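Local atomic coordinates of malonate decarboxylase subunit alpha (Acinetobacter baumannii ATCC 17978, PDB entry 6MPR), a protein that probably acts as the acyl-carrier-protein transferase subunit of malonate decarboxylase, replacing the acetyl group on the carrier by malonyl before decarboxylation. Residues Gly383-Phe388 / Ala458-Ala463. Sequence-based numbering, arbitrary orientation.
Sequences GRLAGF and AGLPLA
L385 meets L460 and A458 through methyl groups alone, and no flat group takes part in the touching. The two methyls of L385 divide the work: CD1 touches CD1 of L460 at 3.9 Å, and CD2 lies 4.3 Å from CB of A458. A forked side chain suits the place because each branch finds its own partner. CB of L385 points toward 458-463, and with CG anti to the backbone N (chi1 -169°) the two methyls reach L460, whose side chain runs obliquely across, and A458. L385 is also the centre of an inverse gamma turn, closed by a weak hydrogen bond from N of A386 to O of R384 (2.8 Å). Across from it, A458 brings a single small methyl just before the chain turns. G459 then leaves helical geometry with positive phi (78°), a conformation easiest for glycine, and the chain swings round to present L460. L385 also packs on V454, S127, I130 and I140. The cluster thus lies against helices 125-131 and 450-458 and strand 136-140, an outermost strand of the parallel sheet within this chain, while 458-463 also reaches the second subunit, where NH1 of R412 donates a hydrogen bond to O of P461.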
loop_
_atom_site.group_PDB
_atom_site.type_symbol
_atom_site.label_atom_id
_atom_site.label_comp_id
_atom_site.label_asym_id
_atom_site.label_seq_id
_atom_site.Cartn_x
_atom_site.Cartn_y
_atom_site.Cartn_z
ATOM N N GLY A 383 -31.098 -3.229 -2.764
ATOM C CA GLY A 383 -31.244 -4.221 -1.721
ATOM C C GLY A 383 -30.033 -5.089 -1.446
ATOM O O GLY A 383 -30.116 -5.968 -0.576
ATOM N N ARG A 384 -28.917 -4.895 -2.158
ATOM C CA ARG A 384 -27.748 -5.773 -2.052
ATOM C C ARG A 384 -26.463 -4.960 -1.858
ATOM O O ARG A 384 -25.787 -4.603 -2.820
ATOM C CB ARG A 384 -27.661 -6.660 -3.290
ATOM C CG ARG A 384 -28.892 -7.566 -3.458
ATOM C CD ARG A 384 -29.069 -7.993 -4.917
ATOM N NE ARG A 384 -30.050 -9.071 -5.071
ATOM C CZ ARG A 384 -31.371 -8.905 -5.040
ATOM N NH1 ARG A 384 -31.890 -7.701 -4.836
ATOM N NH2 ARG A 384 -32.180 -9.955 -5.191
ATOM N N LEU A 385 -26.086 -4.717 -0.609
ATOM C CA LEU A 385 -24.924 -3.872 -0.312
ATOM C C LEU A 385 -23.631 -4.668 -0.514
ATOM O O LEU A 385 -22.994 -5.157 0.420
ATOM C CB LEU A 385 -25.050 -3.310 1.098
ATOM C CG LEU A 385 -24.084 -2.208 1.515
ATOM C CD1 LEU A 385 -24.126 -1.074 0.521
ATOM C CD2 LEU A 385 -24.469 -1.717 2.897
ATOM N N ALA A 386 -23.239 -4.802 -1.776
ATOM C CA ALA A 386 -22.005 -5.503 -2.097
ATOM C C ALA A 386 -20.809 -4.780 -1.473
ATOM O O ALA A 386 -20.868 -3.597 -1.121
ATOM C CB ALA A 386 -21.827 -5.611 -3.619
ATOM N N GLY A 387 -19.724 -5.523 -1.301
ATOM C CA GLY A 387 -18.453 -4.945 -0.935
ATOM C C GLY A 387 -17.564 -4.883 -2.154
ATOM O O GLY A 387 -17.848 -5.472 -3.194
ATOM N N PHE A 388 -16.469 -4.150 -2.031
ATOM C CA PHE A 388 -15.466 -3.726 -3.013
ATOM C C PHE A 388 -14.359 -4.762 -3.238
ATOM O O PHE A 388 -13.762 -4.859 -4.320
ATOM C CB PHE A 388 -14.782 -2.438 -2.509
ATOM C CG PHE A 388 -15.670 -1.212 -2.437
ATOM C CD1 PHE A 388 -16.494 -0.862 -3.488
ATOM C CD2 PHE A 388 -15.617 -0.370 -1.330
ATOM C CE1 PHE A 388 -17.297 0.287 -3.427
ATOM C CE2 PHE A 388 -16.416 0.769 -1.257
ATOM C CZ PHE A 388 -17.246 1.111 -2.317
ATOM N N ALA A 458 -29.415 2.822 2.974
ATOM C CA ALA A 458 -28.532 2.289 4.000
ATOM C C ALA A 458 -27.874 3.361 4.859
ATOM O O ALA A 458 -27.169 3.014 5.810
ATOM C CB ALA A 458 -27.437 1.428 3.362
ATOM N N GLY A 459 -28.062 4.641 4.544
ATOM C CA GLY A 459 -27.450 5.694 5.332
ATOM C C GLY A 459 -25.976 5.925 5.067
ATOM O O GLY A 459 -25.243 6.317 5.979
ATOM N N LEU A 460 -25.519 5.691 3.854
ATOM C CA LEU A 460 -24.116 5.956 3.576
ATOM C C LEU A 460 -23.953 7.345 2.970
ATOM O O LEU A 460 -24.820 7.796 2.219
ATOM C CB LEU A 460 -23.553 4.932 2.591
ATOM C CG LEU A 460 -23.722 3.464 2.971
ATOM C CD1 LEU A 460 -23.448 2.598 1.749
ATOM C CD2 LEU A 460 -22.760 3.139 4.092
ATOM N N PRO A 461 -22.854 8.053 3.249
ATOM C CA PRO A 461 -22.704 9.397 2.668
ATOM C C PRO A 461 -22.347 9.399 1.187
ATOM O O PRO A 461 -22.658 10.382 0.502
ATOM C CB PRO A 461 -21.593 10.023 3.520
ATOM C CG PRO A 461 -20.809 8.841 4.015
ATOM C CD PRO A 461 -21.827 7.778 4.271
ATOM N N LEU A 462 -21.717 8.349 0.669
ATOM C CA LEU A 462 -21.340 8.270 -0.736
ATOM C C LEU A 462 -22.025 7.074 -1.382
ATOM O O LEU A 462 -22.208 6.036 -0.744
ATOM C CB LEU A 462 -19.812 8.128 -0.911
ATOM C CG LEU A 462 -18.939 9.388 -0.953
ATOM C CD1 LEU A 462 -18.911 10.070 0.373
ATOM C CD2 LEU A 462 -17.517 9.030 -1.389
ATOM N N ALA A 463 -22.399 7.219 -2.648
ATOM C CA ALA A 463 -22.800 6.051 -3.418
ATOM C C ALA A 463 -21.650 5.049 -3.403
ATOM O O ALA A 463 -20.507 5.438 -3.645
ATOM C CB ALA A 463 -23.136 6.439 -4.856
#